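Local coordinates for sulfite dehydrogenase (PDB 2XTS), which probably oxidises sulfane sulfur bound to a carrier protein at a molybdenum cofactor, passing electrons to heme c in complex with a cytochrome subunit, at residues R181-V192 / L213-M222; I91-F101 / L156-G166. All blocks are in the same frame, centred on the assembly; numbering follows the deposited sequence. Where two conformers were deposited one is given.

Contact 1 (R181-V192 / L213-M222); sequences RSFPMEKVMDDV and LVVPGWEGNM. With CO (cobalt (II) ion), chain G; MTE (phosphonic acidmono-(2-amino-5,6-dimercapto-4-oxo-3,7,8a,9,10,10a-hexahydro-4H-8-oxa-1,3,9,10-tetraaza-anthracen-7-ylmethyl)ester), chain E; 2MO (molybdenum (IV)oxide), chain F.
Val-192 and Val-215 bring the backbones within 4.9 Å (CA to CA), Arg-181 and Met-222 approach again at the far end, and a type II turn from Val-215 to Trp-218 leads segment 213-222 from the first approach toward the second. Arg-181 carries the polar end. Its NH1 gives a nearly straight bond (171°) of 2.8 Å to Asn-221 OD1, with amide and guanidinium almost coplanar. NH1 and NH2 also converge on one oxygen, each 3.0 Å from Glu-219 OE2, in a salt bridge whose flat groups are turned 66° apart. NE pairs with Glu-242. Held this way, Glu-219 turns its other oxygen, OE1, to the cobalt ion at 2.1 Å, in a site shared with Thr-259 O and His-369 NE2. Asn-221 meanwhile sets ND2 against S1' of the molybdopterin, and its backbone N makes a weak hydrogen bond to an oxo group on molybdenum.

At the other end, Lys-187 runs along the Trp-218 indole. A bend at chi2 (63°) keeps its chain over one face: CG makes a CH-pi contact 3.6 Å from the six-membered ring centroid, and the ammonium adds a cation-pi contact over the five-membered ring. NZ then bonds Pro-216 O at 2.9 Å and Asp-191 OD1 at 2.7 Å, so the buried charge is paired. Phe-183 fills the middle, with Val-215 CG2 at its edge and, in one of two Met-222 conformers, CE over a face.

Segment 213-222 thus serves both the molybdenum pocket and the cobalt site of the molybdopterin-binding domain. Strand 181-184 pairs with 168-173 at the margin of the mixed sheet, Val-188 and Val-192 lean on helix 153-160, Leu-213 touches strand 193-198, and Trp-218 stacks on Trp-260.

Contact 2 (I91-F101 / L156-G166); sequences INGLVEKPLVF and LLAEAGVKPEG
Val-95 and Val-162 form a single backbone bridge, and three hydrogen bonds tie the turn of a hairpin to the last residue of helix 153-160 and the chain just after it. Lys-163 N reaches Leu-94 O at 2.9 Å, Glu-96 N reaches Gly-161 O at 2.7 Å, and Lys-97 N takes Ala-160 O at 3.0 Å. Gly-161, with positive phi, leads the chain out of the helix.

Packing is tight beneath this. The Ala-160 methyl sits 3.3 Å from Lys-97 O and is hemmed in by Ile-91 CG2, Val-95 CB and Leu-99 CD1. Ile-91 sends CD1 the other way, to Leu-156 (CD1 to CB 4.0 Å), while Leu-99 CD1 rests on Glu-159 CB at 3.6 Å. The Glu-159 carboxylate leads off to Leu-3 and Gly-4 of the cytochrome chain. Leu-94 lays CD1 against the backbone of Glu-165 and Gly-166.

The outer side is looser. Extended Lys-163 lies across the exposed Glu-96, yet NZ and OE2 stay 4.9 Å apart; a water joins NZ to Gly-93 O instead.

Strand 99-101 pairs antiparallel with a strand of the cytochrome chain, so the sheet runs on across the interface. This is a helix packed on a beta hairpin, strands 89-93 and 99-101, within the molybdopterin-binding domain of the sulfite oxidase family.

How the contacts relate
The centres of contacts 1 and 2 lie about 17 Å apart, and both reach the same mixed sheet: strands 99-101 and 181-184 are its two outermost members within this chain. Helix 153-160 connects them, since Val-188 CG1 comes within 3.4 Å of Leu-157 CD1; Met-185 CE also meets Gly-166 O at 3.7 Å. Along the chain, contact 2 closes before contact 1 opens. Their roles differ. Contact 1 borders the molybdenum centre, with the side chain of Asn-221 about 8 Å from heme c and about 4 Å from that of the heme-binding His-76. Contact 2 stays away from these sites and faces the cytochrome chain.

Contact 1 (R181-V192 / L213-M222)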
loop_
_atom_site.group_PDB
_atom_site.type_symbol
_atom_site.label_atom_id
_atom_site.label_comp_id
_atom_site.label_asym_id
_atom_site.label_seq_id
_atom_site.Cartn_x
_atom_site.Cartn_y
_atom_site.Cartn_z
ATOM N N ARG A 181 24.192 -6.542 12.856
ATOM C CA ARG A 181 24.548 -7.432 11.771
ATOM C C ARG A 181 25.665 -6.827 10.933
ATOM O O ARG A 181 25.694 -5.617 10.698
ATOM C CB ARG A 181 23.338 -7.752 10.862
ATOM C CG ARG A 181 22.306 -8.687 11.469
ATOM C CD ARG A 181 22.868 -10.052 11.794
ATOM N NE ARG A 181 23.397 -10.776 10.661
ATOM C CZ ARG A 181 22.751 -11.642 9.895
ATOM N NH1 ARG A 181 21.481 -11.929 10.082
ATOM N NH2 ARG A 181 23.396 -12.256 8.926
ATOM N N SER A 182 26.529 -7.706 10.420
ATOM C CA SER A 182 27.654 -7.339 9.572
ATOM C C SER A 182 27.352 -7.538 8.091
ATOM O O SER A 182 26.804 -8.565 7.681
ATOM C CB SER A 182 28.841 -8.202 9.925
ATOM O OG SER A 182 29.176 -8.087 11.291
ATOM N N PHE A 183 27.743 -6.556 7.271
ATOM C CA PHE A 183 27.518 -6.584 5.825
ATOM C C PHE A 183 28.848 -6.394 5.098
ATOM O O PHE A 183 29.614 -5.506 5.457
ATOM C CB PHE A 183 26.668 -5.378 5.409
ATOM C CG PHE A 183 25.278 -5.346 5.936
ATOM C CD1 PHE A 183 25.026 -5.031 7.242
ATOM C CD2 PHE A 183 24.205 -5.559 5.094
ATOM C CE1 PHE A 183 23.714 -4.977 7.704
ATOM C CE2 PHE A 183 22.899 -5.467 5.548
ATOM C CZ PHE A 183 22.658 -5.206 6.859
ATOM N N PRO A 184 29.090 -7.148 4.022
ATOM C CA PRO A 184 30.237 -6.804 3.188
ATOM C C PRO A 184 30.007 -5.485 2.464
ATOM O O PRO A 184 28.901 -5.204 2.015
ATOM C CB PRO A 184 30.299 -7.960 2.191
ATOM C CG PRO A 184 28.930 -8.439 2.092
ATOM C CD PRO A 184 28.278 -8.215 3.407
ATOM N N MET A 185 31.065 -4.701 2.298
ATOM C CA MET A 185 30.926 -3.373 1.704
ATOM C C MET A 185 30.375 -3.437 0.276
ATOM O O MET A 185 29.648 -2.555 -0.133
ATOM C CB MET A 185 32.275 -2.631 1.723
ATOM C CG MET A 185 32.210 -1.112 1.547
ATOM S SD MET A 185 31.120 -0.234 2.715
ATOM C CE MET A 185 31.672 -0.847 4.284
ATOM N N GLU A 186 30.637 -4.503 -0.462
ATOM C CA GLU A 186 30.097 -4.609 -1.816
ATOM C C GLU A 186 28.566 -4.565 -1.857
ATOM O O GLU A 186 27.971 -3.942 -2.719
ATOM C CB GLU A 186 30.583 -5.883 -2.509
ATOM C CG GLU A 186 30.186 -5.962 -3.974
ATOM C CD GLU A 186 30.651 -7.230 -4.675
ATOM O OE1 GLU A 186 31.242 -8.131 -4.033
ATOM O OE2 GLU A 186 30.423 -7.322 -5.893
ATOM N N LYS A 187 27.926 -5.208 -0.898
ATOM C CA LYS A 187 26.471 -5.169 -0.843
ATOM C C LYS A 187 25.972 -3.796 -0.423
ATOM O O LYS A 187 25.032 -3.255 -1.003
ATOM C CB LYS A 187 25.936 -6.246 0.105
ATOM C CG LYS A 187 24.403 -6.216 0.308
ATOM C CD LYS A 187 23.640 -6.489 -0.975
ATOM C CE LYS A 187 22.142 -6.650 -0.743
ATOM N NZ LYS A 187 21.358 -6.744 -2.002
ATOM N N VAL A 188 26.587 -3.252 0.612
ATOM C CA VAL A 188 26.254 -1.915 1.096
ATOM C C VAL A 188 26.233 -0.900 -0.035
ATOM O O VAL A 188 25.321 -0.085 -0.134
ATOM C CB VAL A 188 27.292 -1.459 2.177
ATOM C CG1 VAL A 188 27.127 0.009 2.548
ATOM C CG2 VAL A 188 27.234 -2.360 3.428
ATOM N N MET A 189 27.283 -0.930 -0.847
ATOM C CA MET A 189 27.467 0.033 -1.913
ATOM C C MET A 189 26.599 -0.228 -3.127
ATOM O O MET A 189 26.504 0.631 -4.008
ATOM C CB MET A 189 28.940 0.061 -2.313
ATOM C CG MET A 189 29.842 0.611 -1.240
ATOM S SD MET A 189 29.429 2.277 -0.683
ATOM C CE MET A 189 29.971 3.278 -2.069
ATOM N N ASP A 190 25.975 -1.402 -3.196
ATOM C CA ASP A 190 25.115 -1.793 -4.317
ATOM C C ASP A 190 23.707 -1.200 -4.106
ATOM O O ASP A 190 23.393 -0.166 -4.700
ATOM C CB ASP A 190 25.121 -3.324 -4.455
ATOM C CG ASP A 190 24.216 -3.842 -5.563
ATOM O OD1 ASP A 190 23.542 -3.048 -6.262
ATOM O OD2 ASP A 190 24.159 -5.082 -5.698
ATOM N N ASP A 191 22.879 -1.809 -3.257
ATOM C CA ASP A 191 21.473 -1.436 -3.183
ATOM C C ASP A 191 20.890 -1.390 -1.773
ATOM O O ASP A 191 19.678 -1.394 -1.607
ATOM C CB ASP A 191 20.634 -2.359 -4.073
ATOM C CG ASP A 191 20.699 -3.816 -3.664
ATOM O OD1 ASP A 191 21.481 -4.168 -2.747
ATOM O OD2 ASP A 191 19.967 -4.619 -4.287
ATOM N N VAL A 192 21.728 -1.325 -0.751
ATOM C CA VAL A 192 21.200 -1.162 0.615
ATOM C C VAL A 192 20.756 0.290 0.797
ATOM O O VAL A 192 21.488 1.216 0.474
ATOM C CB VAL A 192 22.184 -1.577 1.741
ATOM C CG1 VAL A 192 21.553 -1.428 3.131
ATOM C CG2 VAL A 192 22.641 -3.015 1.534
ATOM N N LEU A 213 16.912 -0.242 7.666
ATOM C CA LEU A 213 17.561 -0.737 6.476
ATOM C C LEU A 213 16.646 -1.608 5.639
ATOM O O LEU A 213 15.888 -2.412 6.169
ATOM C CB LEU A 213 18.811 -1.544 6.830
ATOM C CG LEU A 213 19.904 -0.789 7.586
ATOM C CD1 LEU A 213 21.154 -1.656 7.774
ATOM C CD2 LEU A 213 20.258 0.526 6.892
ATOM N N VAL A 214 16.783 -1.438 4.332
ATOM C CA VAL A 214 16.160 -2.261 3.301
ATOM C C VAL A 214 17.322 -2.909 2.554
ATOM O O VAL A 214 18.224 -2.203 2.060
ATOM C CB VAL A 214 15.236 -1.432 2.376
ATOM C CG1 VAL A 214 14.839 -2.227 1.150
ATOM C CG2 VAL A 214 14.026 -1.014 3.166
ATOM N N VAL A 215 17.348 -4.253 2.542
ATOM C CA VAL A 215 18.501 -5.041 2.046
ATOM C C VAL A 215 17.993 -6.022 0.985
ATOM O O VAL A 215 17.668 -7.175 1.288
ATOM C CB VAL A 215 19.182 -5.793 3.217
ATOM C CG1 VAL A 215 20.513 -6.383 2.753
ATOM C CG2 VAL A 215 19.335 -4.868 4.460
ATOM N N PRO A 216 17.840 -5.552 -0.256
ATOM C CA PRO A 216 17.095 -6.332 -1.230
ATOM C C PRO A 216 17.624 -7.757 -1.424
ATOM O O PRO A 216 18.814 -7.988 -1.636
ATOM C CB PRO A 216 17.204 -5.506 -2.488
ATOM C CG PRO A 216 17.253 -4.118 -1.965
ATOM C CD PRO A 216 18.143 -4.214 -0.784
ATOM N N GLY A 217 16.712 -8.703 -1.285
ATOM C CA GLY A 217 17.010 -10.098 -1.512
ATOM C C GLY A 217 17.613 -10.843 -0.339
ATOM O O GLY A 217 17.794 -12.056 -0.426
ATOM N N TRP A 218 17.965 -10.132 0.728
ATOM C CA TRP A 218 18.681 -10.709 1.859
ATOM C C TRP A 218 17.734 -10.930 3.046
ATOM O O TRP A 218 16.684 -10.274 3.171
ATOM C CB TRP A 218 19.868 -9.828 2.245
ATOM C CG TRP A 218 21.042 -9.935 1.321
ATOM C CD1 TRP A 218 21.023 -10.394 0.037
ATOM C CD2 TRP A 218 22.415 -9.638 1.620
ATOM N NE1 TRP A 218 22.297 -10.394 -0.477
ATOM C CE2 TRP A 218 23.164 -9.931 0.471
ATOM C CE3 TRP A 218 23.080 -9.172 2.752
ATOM C CZ2 TRP A 218 24.548 -9.792 0.441
ATOM C CZ3 TRP A 218 24.444 -9.043 2.726
ATOM C CH2 TRP A 218 25.167 -9.338 1.579
ATOM N N GLU A 219 18.079 -11.901 3.884
ATOM C CA GLU A 219 17.246 -12.345 4.971
ATOM C C GLU A 219 16.802 -11.202 5.846
ATOM O O GLU A 219 17.550 -10.269 6.138
ATOM C CB GLU A 219 17.983 -13.448 5.765
ATOM C CG GLU A 219 19.180 -12.964 6.580
ATOM C CD GLU A 219 20.073 -14.078 7.121
ATOM O OE1 GLU A 219 19.771 -15.268 6.878
ATOM O OE2 GLU A 219 21.096 -13.747 7.776
ATOM N N GLY A 220 15.558 -11.309 6.303
ATOM C CA GLY A 220 14.915 -10.204 7.012
ATOM C C GLY A 220 15.685 -9.717 8.224
ATOM O O GLY A 220 15.609 -8.549 8.583
ATOM N N ASN A 221 16.384 -10.612 8.923
ATOM C CA ASN A 221 17.135 -10.167 10.087
ATOM C C ASN A 221 18.085 -9.015 9.786
ATOM O O ASN A 221 18.369 -8.202 10.673
ATOM C CB ASN A 221 17.885 -11.335 10.740
ATOM C CG ASN A 221 18.571 -10.923 12.028
ATOM O OD1 ASN A 221 19.799 -10.760 12.059
ATOM N ND2 ASN A 221 17.789 -10.637 13.064
ATOM N N MET A 222 18.569 -8.922 8.561
ATOM C CA MET A 222 19.531 -7.897 8.242
ATOM C C MET A 222 18.867 -6.543 7.996
ATOM O O MET A 222 19.559 -5.539 7.895
ATOM C CB MET A 222 20.372 -8.358 7.081
ATOM C CG MET A 222 21.101 -9.651 7.396
ATOM S SD MET A 222 22.116 -10.201 6.002
ATOM C CE MET A 222 23.619 -9.280 6.272
HETATM CO CO CO G . 20.930 -16.957 6.549
HETATM N N1 MTE E . 15.793 -4.673 13.800
HETATM C C2 MTE E . 15.915 -4.442 15.103
HETATM N N2 MTE E . 16.481 -3.283 15.506
HETATM N N3 MTE E . 15.471 -5.312 16.030
HETATM C C4 MTE E . 14.883 -6.498 15.699
HETATM O O4 MTE E . 14.487 -7.245 16.618
HETATM N N5 MTE E . 14.246 -8.030 13.816
HETATM C C6 MTE E . 14.740 -8.367 12.501
HETATM C C7 MTE E . 14.639 -7.248 11.476
HETATM N N8 MTE E . 15.194 -6.032 12.013
HETATM C C9 MTE E . 14.744 -6.832 14.296
HETATM C C10 MTE E . 15.252 -5.841 13.340
HETATM C "C1'" MTE E . 14.096 -9.615 11.925
HETATM S "S1'" MTE E . 14.576 -11.177 12.553
HETATM C "C2'" MTE E . 13.228 -9.557 10.888
HETATM S "S2'" MTE E . 12.635 -10.970 10.109
HETATM C "C3'" MTE E . 12.791 -8.205 10.366
HETATM O "O3'" MTE E . 13.274 -7.087 11.129
HETATM C "C4'" MTE E . 11.277 -8.103 10.393
HETATM O "O4'" MTE E . 10.869 -6.854 9.818
HETATM P P MTE E . 9.368 -6.391 10.146
HETATM O O1P MTE E . 8.559 -7.564 9.516
HETATM O O2P MTE E . 9.143 -6.348 11.621
HETATM O O3P MTE E . 9.182 -5.120 9.391
HETATM MO MO 2MO F . 13.868 -12.805 10.985
HETATM O OT1 2MO F . 15.209 -13.137 9.840
HETATM O OT2 2MO F . 13.935 -13.928 12.588
HETATM O O HOH W 1 22.495 -16.011 7.688
HETATM O O HOH W 2 20.377 -18.135 8.224
#

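Contact 2 (I91-F101 / L156-G166)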
loop_
_atom_site.group_PDB
_atom_site.type_symbol
_atom_site.label_atom_id
_atom_site.label_comp_id
_atom_site.label_asym_id
_atom_site.label_seq_id
_atom_site.Cartn_x
_atom_site.Cartn_y
_atom_site.Cartn_z
ATOM N N ILE A 91 27.599 7.401 12.164
ATOM C CA ILE A 91 28.527 6.650 11.300
ATOM C C ILE A 91 29.910 6.787 11.898
ATOM O O ILE A 91 30.371 7.904 12.116
ATOM C CB ILE A 91 28.534 7.151 9.840
ATOM C CG1 ILE A 91 27.126 7.057 9.242
ATOM C CG2 ILE A 91 29.480 6.316 9.008
ATOM C CD1 ILE A 91 26.989 7.463 7.782
ATOM N N ASN A 92 30.552 5.665 12.206
ATOM C CA ASN A 92 31.858 5.708 12.877
ATOM C C ASN A 92 32.711 4.538 12.436
ATOM O O ASN A 92 32.306 3.727 11.605
ATOM C CB ASN A 92 31.705 5.768 14.410
ATOM C CG ASN A 92 31.359 4.429 15.024
ATOM O OD1 ASN A 92 30.274 3.894 14.797
ATOM N ND2 ASN A 92 32.254 3.904 15.843
ATOM N N GLY A 93 33.933 4.492 12.937
ATOM C CA GLY A 93 34.866 3.407 12.654
ATOM C C GLY A 93 35.886 3.838 11.624
ATOM O O GLY A 93 36.470 4.929 11.732
ATOM N N LEU A 94 36.098 2.998 10.624
ATOM C CA LEU A 94 37.123 3.245 9.593
ATOM C C LEU A 94 36.597 4.237 8.553
ATOM O O LEU A 94 36.392 3.909 7.379
ATOM C CB LEU A 94 37.613 1.924 8.975
ATOM C CG LEU A 94 38.445 1.065 9.918
ATOM C CD1 LEU A 94 38.620 -0.321 9.328
ATOM C CD2 LEU A 94 39.806 1.703 10.195
ATOM N N VAL A 95 36.346 5.452 9.036
ATOM C CA VAL A 95 35.891 6.570 8.232
ATOM C C VAL A 95 36.779 7.770 8.502
ATOM O O VAL A 95 37.388 7.880 9.569
ATOM C CB VAL A 95 34.423 6.925 8.527
ATOM C CG1 VAL A 95 33.505 5.771 8.101
ATOM C CG2 VAL A 95 34.212 7.297 9.986
ATOM N N GLU A 96 36.834 8.672 7.532
ATOM C CA GLU A 96 37.658 9.873 7.687
ATOM C C GLU A 96 37.107 10.818 8.733
ATOM O O GLU A 96 37.860 11.430 9.477
ATOM C CB GLU A 96 37.825 10.613 6.357
ATOM C CG GLU A 96 38.514 9.803 5.272
ATOM C CD GLU A 96 39.991 9.554 5.544
ATOM O OE1 GLU A 96 40.588 8.736 4.811
ATOM O OE2 GLU A 96 40.566 10.165 6.476
ATOM N N LYS A 97 35.784 10.920 8.826
ATOM C CA LYS A 97 35.141 11.753 9.838
ATOM C C LYS A 97 33.890 11.036 10.338
ATOM O O LYS A 97 32.965 10.833 9.557
ATOM C CB LYS A 97 34.748 13.125 9.265
ATOM C CG LYS A 97 34.228 14.094 10.317
ATOM C CD LYS A 97 33.824 15.429 9.732
ATOM C CE LYS A 97 35.015 16.330 9.492
ATOM N NZ LYS A 97 34.542 17.670 9.039
ATOM N N PRO A 98 33.859 10.646 11.622
ATOM C CA PRO A 98 32.643 10.035 12.139
ATOM C C PRO A 98 31.577 11.109 12.272
ATOM O O PRO A 98 31.878 12.249 12.649
ATOM C CB PRO A 98 33.062 9.524 13.502
ATOM C CG PRO A 98 34.139 10.479 13.934
ATOM C CD PRO A 98 34.854 10.854 12.685
ATOM N N LEU A 99 30.331 10.748 11.993
ATOM C CA LEU A 99 29.225 11.711 11.901
ATOM C C LEU A 99 28.021 11.328 12.747
ATOM O O LEU A 99 27.790 10.154 13.013
ATOM C CB LEU A 99 28.760 11.870 10.449
ATOM C CG LEU A 99 29.793 12.442 9.475
ATOM C CD1 LEU A 99 29.297 12.372 8.043
ATOM C CD2 LEU A 99 30.248 13.864 9.846
ATOM N N VAL A 100 27.278 12.348 13.151
ATOM C CA VAL A 100 25.951 12.187 13.737
ATOM C C VAL A 100 24.989 12.965 12.837
ATOM O O VAL A 100 25.235 14.149 12.503
ATOM C CB VAL A 100 25.841 12.734 15.158
ATOM C CG1 VAL A 100 24.356 12.712 15.646
ATOM C CG2 VAL A 100 26.742 11.931 16.078
ATOM N N PHE A 101 23.897 12.305 12.448
ATOM C CA PHE A 101 22.805 12.893 11.672
ATOM C C PHE A 101 21.518 12.921 12.491
ATOM O O PHE A 101 21.222 11.996 13.255
ATOM C CB PHE A 101 22.487 12.062 10.416
ATOM C CG PHE A 101 23.632 11.934 9.457
ATOM C CD1 PHE A 101 23.942 12.960 8.586
ATOM C CD2 PHE A 101 24.387 10.787 9.410
ATOM C CE1 PHE A 101 25.000 12.858 7.704
ATOM C CE2 PHE A 101 25.436 10.678 8.522
ATOM C CZ PHE A 101 25.736 11.705 7.664
ATOM N N LEU A 156 25.313 8.291 2.231
ATOM C CA LEU A 156 25.586 8.636 3.632
ATOM C C LEU A 156 27.034 8.361 3.974
ATOM O O LEU A 156 27.701 9.173 4.628
ATOM C CB LEU A 156 24.699 7.822 4.554
ATOM C CG LEU A 156 23.205 8.061 4.375
ATOM C CD1 LEU A 156 22.441 7.117 5.320
ATOM C CD2 LEU A 156 22.837 9.496 4.633
ATOM N N LEU A 157 27.517 7.210 3.524
ATOM C CA LEU A 157 28.881 6.794 3.815
ATOM C C LEU A 157 29.887 7.734 3.161
ATOM O O LEU A 157 30.933 8.008 3.732
ATOM C CB LEU A 157 29.099 5.350 3.384
ATOM C CG LEU A 157 28.338 4.359 4.272
ATOM C CD1 LEU A 157 28.360 2.967 3.659
ATOM C CD2 LEU A 157 28.873 4.293 5.700
ATOM N N ALA A 158 29.557 8.236 1.980
ATOM C CA ALA A 158 30.381 9.238 1.293
ATOM C C ALA A 158 30.597 10.509 2.116
ATOM O O ALA A 158 31.662 11.134 2.016
ATOM C CB ALA A 158 29.764 9.571 -0.073
ATOM N N GLU A 159 29.605 10.920 2.905
ATOM C CA GLU A 159 29.763 12.083 3.771
ATOM C C GLU A 159 30.859 11.853 4.793
ATOM O O GLU A 159 31.623 12.758 5.085
ATOM C CB GLU A 159 28.479 12.438 4.535
ATOM C CG GLU A 159 27.403 13.185 3.819
ATOM C CD GLU A 159 27.887 14.408 3.068
ATOM O OE1 GLU A 159 28.324 15.436 3.663
ATOM O OE2 GLU A 159 27.778 14.343 1.849
ATOM N N ALA A 160 30.927 10.636 5.334
ATOM C CA ALA A 160 31.920 10.298 6.361
ATOM C C ALA A 160 33.275 9.972 5.744
ATOM O O ALA A 160 34.299 10.232 6.362
ATOM C CB ALA A 160 31.438 9.122 7.205
ATOM N N GLY A 161 33.269 9.384 4.552
ATOM C CA GLY A 161 34.490 9.027 3.848
ATOM C C GLY A 161 35.037 7.683 4.319
ATOM O O GLY A 161 35.833 7.600 5.238
ATOM N N VAL A 162 34.627 6.612 3.665
ATOM C CA VAL A 162 35.044 5.270 4.070
ATOM C C VAL A 162 36.515 5.045 3.723
ATOM O O VAL A 162 36.914 5.251 2.582
ATOM C CB VAL A 162 34.187 4.176 3.387
ATOM C CG1 VAL A 162 34.656 2.780 3.787
ATOM C CG2 VAL A 162 32.715 4.345 3.753
ATOM N N LYS A 163 37.315 4.605 4.693
ATOM C CA LYS A 163 38.740 4.324 4.454
ATOM C C LYS A 163 38.886 3.013 3.671
ATOM O O LYS A 163 38.026 2.142 3.778
ATOM C CB LYS A 163 39.490 4.250 5.782
ATOM C CG LYS A 163 39.664 5.590 6.472
ATOM C CD LYS A 163 40.214 5.449 7.889
ATOM C CE LYS A 163 40.677 6.795 8.433
ATOM N NZ LYS A 163 41.317 6.658 9.771
ATOM N N PRO A 164 39.979 2.848 2.907
ATOM C CA PRO A 164 40.140 1.609 2.127
ATOM C C PRO A 164 40.151 0.308 2.943
ATOM O O PRO A 164 39.769 -0.737 2.424
ATOM C CB PRO A 164 41.479 1.814 1.406
ATOM C CG PRO A 164 41.647 3.283 1.355
ATOM C CD PRO A 164 41.013 3.848 2.580
ATOM N N GLU A 165 40.562 0.393 4.204
ATOM C CA GLU A 165 40.578 -0.746 5.098
ATOM C C GLU A 165 39.180 -1.146 5.576
ATOM O O GLU A 165 39.008 -2.244 6.121
ATOM C CB GLU A 165 41.467 -0.439 6.301
ATOM C CG GLU A 165 42.936 -0.212 5.964
ATOM C CD GLU A 165 43.292 1.218 5.503
ATOM O OE1 GLU A 165 42.476 2.167 5.613
ATOM O OE2 GLU A 165 44.439 1.391 5.024
ATOM N N GLY A 166 38.194 -0.283 5.336
ATOM C CA GLY A 166 36.825 -0.531 5.788
ATOM C C GLY A 166 36.069 -1.472 4.877
ATOM O O GLY A 166 35.382 -1.029 3.946
HETATM O O HOH W 3 39.432 5.346 11.954
#